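Local coordinates for protein SAM-dependent methyltransferase (Pyrococcus horikoshii, PDB 1WZN) that probably transfers a methyl group from S-adenosylmethionine to a substrate not yet identified, and holds the product S-adenosylhomocysteine in its Rossmann-like methyltransferase domain, at residues Tyr2-Tyr5 / Thr6-Glu10; Glu21-Lys24 / Ala25-Phe29; Gly68-His72 / Glu73-Arg77. All blocks are in the same frame, centred on the assembly; numbering follows the deposited sequence.

Contact 1 of 3, residues Tyr2-Tyr5 / Thr6-Glu10; sequences YELY and TLLAE. With SAH (S-adenosyl-L-homocysteine), chain F.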
# COMPACT_ATOMS: atom_id res chain seq x y z
N TYR A 2 20.63 5.21 22.80
CA TYR A 2 21.22 4.08 23.52
C TYR A 2 20.31 3.42 24.55
O TYR A 2 20.78 2.59 25.34
CB TYR A 2 22.52 4.50 24.20
CG TYR A 2 23.54 5.16 23.29
CD1 TYR A 2 23.84 4.62 22.04
CD2 TYR A 2 24.22 6.30 23.71
CE1 TYR A 2 24.81 5.20 21.23
CE2 TYR A 2 25.20 6.89 22.90
CZ TYR A 2 25.49 6.34 21.67
OH TYR A 2 26.47 6.91 20.89
N GLU A 3 19.02 3.76 24.56
CA GLU A 3 18.08 3.15 25.51
C GLU A 3 18.13 1.62 25.43
O GLU A 3 17.93 0.93 26.44
CB GLU A 3 16.64 3.58 25.23
CG GLU A 3 16.34 5.05 25.39
CD GLU A 3 17.00 5.92 24.33
OE1 GLU A 3 17.25 5.43 23.20
OE2 GLU A 3 17.25 7.10 24.65
N LEU A 4 18.36 1.11 24.23
CA LEU A 4 18.41 -0.33 24.01
C LEU A 4 19.61 -1.00 24.67
O LEU A 4 19.57 -2.19 25.00
CB LEU A 4 18.44 -0.61 22.50
CG LEU A 4 18.40 -2.05 22.00
CD1 LEU A 4 17.08 -2.70 22.42
CD2 LEU A 4 18.54 -2.06 20.49
N TYR A 5 20.68 -0.23 24.89
CA TYR A 5 21.91 -0.76 25.47
C TYR A 5 22.13 -0.46 26.94
O TYR A 5 23.13 -0.88 27.53
CB TYR A 5 23.09 -0.23 24.65
CG TYR A 5 22.82 -0.36 23.17
CD1 TYR A 5 22.38 -1.56 22.63
CD2 TYR A 5 22.96 0.73 22.31
CE1 TYR A 5 22.09 -1.69 21.29
CE2 TYR A 5 22.68 0.62 20.96
CZ TYR A 5 22.24 -0.60 20.46
OH TYR A 5 21.93 -0.74 19.13
N THR A 6 21.19 0.26 27.53
CA THR A 6 21.27 0.58 28.94
C THR A 6 20.07 0.02 29.70
O THR A 6 20.13 -1.03 30.33
CB THR A 6 21.36 2.11 29.09
OG1 THR A 6 20.29 2.72 28.36
CG2 THR A 6 22.69 2.61 28.55
N LEU A 7 18.95 0.76 29.65
CA LEU A 7 17.78 0.30 30.38
C LEU A 7 17.23 -1.04 29.84
O LEU A 7 16.63 -1.82 30.57
CB LEU A 7 16.71 1.40 30.35
CG LEU A 7 17.14 2.63 31.15
CD1 LEU A 7 16.74 3.94 30.47
CD2 LEU A 7 16.54 2.68 32.56
N LEU A 8 17.42 -1.29 28.52
CA LEU A 8 16.88 -2.52 27.92
C LEU A 8 17.96 -3.58 27.74
O LEU A 8 17.76 -4.64 27.14
CB LEU A 8 16.25 -2.19 26.56
CG LEU A 8 14.91 -1.46 26.67
CD1 LEU A 8 14.42 -0.94 25.32
CD2 LEU A 8 13.79 -2.35 27.22
N ALA A 9 19.17 -3.36 28.24
CA ALA A 9 20.26 -4.32 28.05
C ALA A 9 19.91 -5.77 28.41
O ALA A 9 20.21 -6.68 27.64
CB ALA A 9 21.51 -3.87 28.83
N GLU A 10 19.30 -5.98 29.57
CA GLU A 10 18.94 -7.33 29.99
C GLU A 10 17.89 -7.99 29.08
O GLU A 10 17.63 -9.19 29.20
CB GLU A 10 18.43 -7.33 31.44
CG GLU A 10 19.47 -6.96 32.50
CD GLU A 10 20.66 -7.91 32.55
OE1 GLU A 10 20.53 -9.08 32.12
OE2 GLU A 10 21.73 -7.49 33.03
N SAH F . 28.00 -6.60 18.12
CA SAH F . 26.78 -6.93 18.97
CB SAH F . 25.90 -5.77 19.35
CG SAH F . 25.19 -4.93 18.30
SD SAH F . 24.32 -3.59 19.23
C SAH F . 25.97 -8.04 18.16
O SAH F . 26.40 -8.44 17.06
OXT SAH F . 24.89 -8.47 18.73
C5' SAH F . 25.28 -2.16 18.93
C4' SAH F . 26.38 -1.95 20.07
O4' SAH F . 27.03 -0.74 19.67
C3' SAH F . 25.86 -1.67 21.46
O3' SAH F . 26.30 -2.67 22.38
C2' SAH F . 26.42 -0.22 21.76
O2' SAH F . 26.70 -0.02 23.14
C1' SAH F . 27.64 -0.15 20.86
N9 SAH F . 28.12 1.06 20.54
C8 SAH F . 27.56 2.16 19.90
N7 SAH F . 28.35 3.17 19.75
C5 SAH F . 29.57 2.76 20.35
C6 SAH F . 30.83 3.44 20.50
N6 SAH F . 31.06 4.68 20.07
N1 SAH F . 31.81 2.70 21.14
C2 SAH F . 31.61 1.43 21.60
N3 SAH F . 30.42 0.75 21.46
C4 SAH F . 29.45 1.47 20.83
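L8 folds back on E3 and L4 in a local contact within the N-terminal loop, ahead of helix 12-15. The loop makes two successive turns, the second a type I beta turn from T6 to A9, and lies across the cofactor pocket of a Rossmann-like methyltransferase. Backbone atoms do most of the holding. L8 N gives its hydrogen to E3 O at 3.1 Å, and the donor sits nearly along the C=O axis, at a C=O...N angle of 168°. In the first turn, Y5 N bonds to Y2 O at 2.9 Å. T6 OG1 also lies 3.1 Å from Y2 O. The T6 hydroxyl stands between its own backbone N and carbonyl carbon (chi1 52°), which turns it back toward Y2 and E3. Apolar contact is slight, with L4 CD1 4.3 Å from L8 CB. A9 CB lies against Y5 O, a backbone carbonyl. L4 and L8 both pack on V203 of strand 198-208, so the loop also touches the antiparallel sheet. E3 OE2 bonds to M1 N, at the chain's amino end, and OE1 to the backbone N of D204. On the surface, L7 packs on P194 of the second subunit.

The ligand side belongs to Y5. CG lies anti to the carbonyl carbon (chi1 -46°), and one ring face covers C2' and C3' of the S-adenosylhomocysteine ribose. L4 CB is on the opposite face, offset toward the rim, and Y2 CD1 meets the ring edge. The ring is thus held between its own loop and the sugar. The hydroxyl of Y5 bonds to Y118 OH. At the sulfur, Y5 CE1 comes within 3.6 Å of SAH SD, while SAH C3' sits over the ring centre, 3.5 Å above its plane.

Contact 2 of 3, residues Glu21-Lys24 / Ala25-Phe29; sequences ERVK and AEIDF
R22 and E26 form a salt bridge across the first turn of helix 23-36, with R22 NH1 2.6 Å from E26 OE1. The pair is close but badly aligned: the N-H...O angle is only 117°, so as a hydrogen bond it is weak. The carboxylate comes to the edge of the guanidinium group, and the two planes are 43° apart. One water spans the same pair. It accepts from R22 NH2 at 2.8 Å and donates to E26 OE1 at 2.9 Å.

The torsions bring these ends together. CG of R22 is placed between the backbone N and carbonyl carbon (chi1 60°), and the chain then runs extended to NE. E26 is extended beyond CG and reaches back over the turn. R22 is also the N-cap residue. Its carbonyl O accepts from E26 N at 3.3 Å and, weakly, from A25 N. The next turn is closed by I27 N to V23 O at 2.9 Å and D28 N to K24 O at 3.1 Å. V23 and I27 lie side by side on the buried flank, V23 CG2 to I27 CG1.

Farther out, E26 has two more arginines: R242 bridges to OE1 and R19 to OE2. A glutamine in place of E26 would probably leave R22, R19 and R242 close together without the negative charge that now balances them.

K24 NZ pairs with E58, and D28 OD1 with R62. V23 packs against I54 and E58, I27 against E58 and L59. F29 meets W244 edge-to-face. The start of helix 23-36 therefore packs on helix 54-61 through V23 and I27, and meets strand 242-248 of the mixed sheet through F29 and E26.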
# COMPACT_ATOMS: atom_id res chain seq x y z
N GLU A 21 19.94 -17.25 17.03
CA GLU A 21 19.69 -18.58 16.50
C GLU A 21 20.54 -18.89 15.25
O GLU A 21 20.72 -20.03 14.86
CB GLU A 21 18.20 -18.70 16.17
CG GLU A 21 17.44 -19.54 17.20
CD GLU A 21 15.98 -19.16 17.19
OE1 GLU A 21 15.43 -19.00 16.11
OE2 GLU A 21 15.40 -19.04 18.27
N ARG A 22 21.03 -17.81 14.60
CA ARG A 22 21.81 -18.02 13.38
C ARG A 22 23.24 -17.49 13.50
O ARG A 22 23.94 -17.29 12.51
CB ARG A 22 21.07 -17.36 12.21
CG ARG A 22 20.85 -15.86 12.39
CD ARG A 22 20.26 -15.21 11.13
NE ARG A 22 19.76 -13.87 11.41
CZ ARG A 22 20.68 -12.93 11.70
NH1 ARG A 22 21.96 -13.25 11.75
NH2 ARG A 22 20.30 -11.65 11.80
N VAL A 23 23.72 -17.27 14.71
CA VAL A 23 25.08 -16.78 14.89
C VAL A 23 26.11 -17.79 14.37
O VAL A 23 27.18 -17.41 13.89
CB VAL A 23 25.38 -16.45 16.38
CG1 VAL A 23 25.35 -17.72 17.22
CG2 VAL A 23 26.73 -15.76 16.49
N LYS A 24 25.78 -19.07 14.47
CA LYS A 24 26.71 -20.10 14.02
C LYS A 24 26.95 -20.04 12.51
O LYS A 24 28.07 -20.23 12.05
CB LYS A 24 26.22 -21.49 14.44
CG LYS A 24 26.18 -21.65 15.96
CD LYS A 24 25.90 -23.08 16.39
CE LYS A 24 25.82 -23.18 17.92
NZ LYS A 24 27.07 -22.74 18.60
N ALA A 25 25.90 -19.77 11.75
CA ALA A 25 26.04 -19.67 10.30
C ALA A 25 26.87 -18.43 9.97
O ALA A 25 27.67 -18.44 9.03
CB ALA A 25 24.66 -19.57 9.63
N GLU A 26 26.68 -17.36 10.74
CA GLU A 26 27.43 -16.13 10.49
C GLU A 26 28.91 -16.30 10.80
O GLU A 26 29.75 -15.82 10.05
CB GLU A 26 26.85 -14.97 11.31
CG GLU A 26 25.61 -14.36 10.67
CD GLU A 26 25.20 -13.05 11.31
OE1 GLU A 26 24.23 -12.44 10.81
OE2 GLU A 26 25.83 -12.64 12.31
N ILE A 27 29.25 -16.98 11.88
CA ILE A 27 30.66 -17.15 12.20
C ILE A 27 31.31 -18.15 11.24
O ILE A 27 32.52 -18.09 11.01
CB ILE A 27 30.85 -17.54 13.68
CG1 ILE A 27 30.35 -16.39 14.56
CG2 ILE A 27 32.32 -17.82 13.98
CD1 ILE A 27 30.92 -15.01 14.17
N ASP A 28 30.52 -19.04 10.65
CA ASP A 28 31.06 -19.98 9.66
C ASP A 28 31.57 -19.12 8.51
O ASP A 28 32.64 -19.36 7.96
CB ASP A 28 29.97 -20.91 9.10
CG ASP A 28 29.63 -22.05 10.04
OD1 ASP A 28 30.34 -22.25 11.04
OD2 ASP A 28 28.64 -22.76 9.75
N PHE A 29 30.77 -18.12 8.12
CA PHE A 29 31.14 -17.22 7.04
C PHE A 29 32.36 -16.40 7.43
O PHE A 29 33.27 -16.21 6.62
CB PHE A 29 29.97 -16.28 6.70
CG PHE A 29 30.28 -15.29 5.60
CD1 PHE A 29 30.79 -15.73 4.38
CD2 PHE A 29 30.06 -13.93 5.78
CE1 PHE A 29 31.08 -14.81 3.35
CE2 PHE A 29 30.34 -13.01 4.77
CZ PHE A 29 30.86 -13.45 3.55
O HOH W 1 22.77 -10.40 12.34

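Contact 3 of 3, residues Gly68-His72 / Glu73-Arg77; sequences GLDLH and EEMLR. With SAH (S-adenosyl-L-homocysteine), chain F; SO4 (sulfate ion), chain D.
H72 stands at the N-cap position of helix 73-85, and its carbonyl O takes the first backbone bonds of the helix. L76 N bonds to H72 O at 3.2 Å, in the carbonyl plane, and M75 N bonds to it weakly. The step from strand to helix is shaped by an Asx turn. In it, H72 N gives its hydrogen to D70 OD1 at 2.9 Å, on the anti side of the carboxylate.

Polar bonds to the cofactor product come from the same residues. D70 takes both ribose hydroxyls, one on each oxygen: SAH O2' gives to OD1 at 2.7 Å and SAH O3' to OD2 at 2.6 Å. This acidic residue at the end of the second strand, gripping the ribose, is characteristic of Rossmann-like methyltransferases. OD2 also accepts from G51 N. H72 ND1 gives to SAH O2' at 2.8 Å, nearly straight at 174°, with the oxygen in the ring plane. Thus SAH O2' is held by two side chains.

Van der Waals contacts add to these. L76 CD2 presses on D70 CB at 3.5 Å. M75, bent at chi2 and chi3, lays CE against the O3' hydroxyl of SAH at 3.6 Å. L71 CB touches the adenine at C2.

At the outer end, R77 is fully extended, CG anti to the backbone N (chi1 -179°). Its NE and NH2 hold a sulfate, probably from the crystallisation liquor, which R81 also binds.

Strand 65-70 and helix 73-85 begin a beta-alpha-beta unit completed by strand 91-94, and L76 packs on F92 and Q94 of that strand.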
# COMPACT_ATOMS: atom_id res chain seq x y z
N GLY A 68 36.62 -8.05 23.63
CA GLY A 68 35.40 -7.35 23.24
C GLY A 68 35.35 -5.98 23.87
O GLY A 68 35.68 -5.83 25.04
N LEU A 69 34.97 -4.97 23.09
CA LEU A 69 34.90 -3.60 23.59
C LEU A 69 33.51 -3.01 23.37
O LEU A 69 32.94 -3.13 22.28
CB LEU A 69 35.93 -2.73 22.87
CG LEU A 69 35.90 -1.22 23.17
CD1 LEU A 69 36.51 -0.95 24.53
CD2 LEU A 69 36.66 -0.49 22.09
N ASP A 70 32.95 -2.38 24.39
CA ASP A 70 31.65 -1.74 24.23
C ASP A 70 31.56 -0.50 25.09
O ASP A 70 32.15 -0.41 26.17
CB ASP A 70 30.51 -2.72 24.55
CG ASP A 70 29.18 -2.29 23.94
OD1 ASP A 70 28.49 -1.45 24.55
OD2 ASP A 70 28.84 -2.76 22.83
N LEU A 71 30.81 0.48 24.59
CA LEU A 71 30.62 1.73 25.29
C LEU A 71 29.79 1.57 26.56
O LEU A 71 30.01 2.28 27.54
CB LEU A 71 29.93 2.74 24.36
CG LEU A 71 29.70 4.16 24.89
CD1 LEU A 71 31.04 4.81 25.21
CD2 LEU A 71 28.95 4.97 23.83
N HIS A 72 28.86 0.62 26.55
CA HIS A 72 27.98 0.44 27.69
C HIS A 72 28.23 -0.76 28.59
O HIS A 72 28.16 -1.92 28.16
CB HIS A 72 26.53 0.43 27.20
CG HIS A 72 26.12 1.71 26.54
ND1 HIS A 72 26.10 1.86 25.17
CD2 HIS A 72 25.76 2.91 27.05
CE1 HIS A 72 25.76 3.10 24.87
NE2 HIS A 72 25.54 3.76 26.00
N GLU A 73 28.49 -0.46 29.86
CA GLU A 73 28.75 -1.47 30.87
C GLU A 73 27.54 -2.38 31.04
O GLU A 73 27.68 -3.56 31.37
CB GLU A 73 29.07 -0.78 32.20
CG GLU A 73 29.57 -1.70 33.29
CD GLU A 73 30.80 -2.48 32.86
OE1 GLU A 73 31.74 -1.85 32.34
OE2 GLU A 73 30.82 -3.71 33.05
N GLU A 74 26.34 -1.84 30.82
CA GLU A 74 25.13 -2.65 30.96
C GLU A 74 25.12 -3.82 29.97
O GLU A 74 24.61 -4.90 30.28
CB GLU A 74 23.88 -1.79 30.76
CG GLU A 74 23.72 -0.68 31.80
CD GLU A 74 24.29 0.65 31.35
OE1 GLU A 74 25.32 0.65 30.63
OE2 GLU A 74 23.73 1.70 31.72
N MET A 75 25.68 -3.60 28.78
CA MET A 75 25.75 -4.66 27.78
C MET A 75 26.85 -5.65 28.15
O MET A 75 26.66 -6.87 28.07
CB MET A 75 26.03 -4.07 26.39
CG MET A 75 24.91 -3.18 25.85
SD MET A 75 23.40 -4.10 25.47
CE MET A 75 23.85 -4.85 23.94
N LEU A 76 28.01 -5.13 28.54
CA LEU A 76 29.14 -5.97 28.93
C LEU A 76 28.78 -6.87 30.11
O LEU A 76 29.28 -7.99 30.22
CB LEU A 76 30.35 -5.10 29.30
CG LEU A 76 30.93 -4.19 28.21
CD1 LEU A 76 32.08 -3.36 28.78
CD2 LEU A 76 31.42 -5.04 27.04
N ARG A 77 27.92 -6.37 31.00
CA ARG A 77 27.51 -7.15 32.15
C ARG A 77 26.90 -8.47 31.69
O ARG A 77 27.19 -9.53 32.25
CB ARG A 77 26.49 -6.37 32.99
CG ARG A 77 26.03 -7.11 34.23
CD ARG A 77 25.07 -6.26 35.06
NE ARG A 77 24.65 -6.98 36.26
CZ ARG A 77 23.85 -6.47 37.20
NH1 ARG A 77 23.39 -5.24 37.08
NH2 ARG A 77 23.53 -7.20 38.26
N SAH F . 28.00 -6.60 18.12
CA SAH F . 26.78 -6.93 18.97
CB SAH F . 25.90 -5.77 19.35
CG SAH F . 25.19 -4.93 18.30
SD SAH F . 24.32 -3.59 19.23
C SAH F . 25.97 -8.04 18.16
O SAH F . 26.40 -8.44 17.06
OXT SAH F . 24.89 -8.47 18.73
C5' SAH F . 25.28 -2.16 18.93
C4' SAH F . 26.38 -1.95 20.07
O4' SAH F . 27.03 -0.74 19.67
C3' SAH F . 25.86 -1.67 21.46
O3' SAH F . 26.30 -2.67 22.38
C2' SAH F . 26.42 -0.22 21.76
O2' SAH F . 26.70 -0.02 23.14
C1' SAH F . 27.64 -0.15 20.86
N9 SAH F . 28.12 1.06 20.54
C8 SAH F . 27.56 2.16 19.90
N7 SAH F . 28.35 3.17 19.75
C5 SAH F . 29.57 2.76 20.35
C6 SAH F . 30.83 3.44 20.50
N6 SAH F . 31.06 4.68 20.07
N1 SAH F . 31.81 2.70 21.14
C2 SAH F . 31.61 1.43 21.60
N3 SAH F . 30.42 0.75 21.46
C4 SAH F . 29.45 1.47 20.83
S SO4 D . 25.63 -10.60 37.07
O1 SO4 D . 26.66 -9.61 36.68
O2 SO4 D . 25.79 -11.83 36.27
O3 SO4 D . 24.29 -10.03 36.84
O4 SO4 D . 25.79 -10.92 38.50

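How the contacts relate
All three contacts are local turns or helix starts, each with a buried side and an exposed one. Contacts 1 and 3 share the ligand and touch directly: T6 CG2 meets H72 CD2 at 3.4 Å, and Y5 packs on M75. Contact 3 belongs to the Rossmann-like core and binds the ribose by polar bonds. Contact 1 is an N-terminal loop that covers the same sugar with an aromatic face and reaches the antiparallel sheet. Contact 2 stands apart, about 13 Å from either of the others at the nearest atoms. Its side-chain chemistry is largely ionic, with three arginines round E26, on a helix beside the mixed sheet.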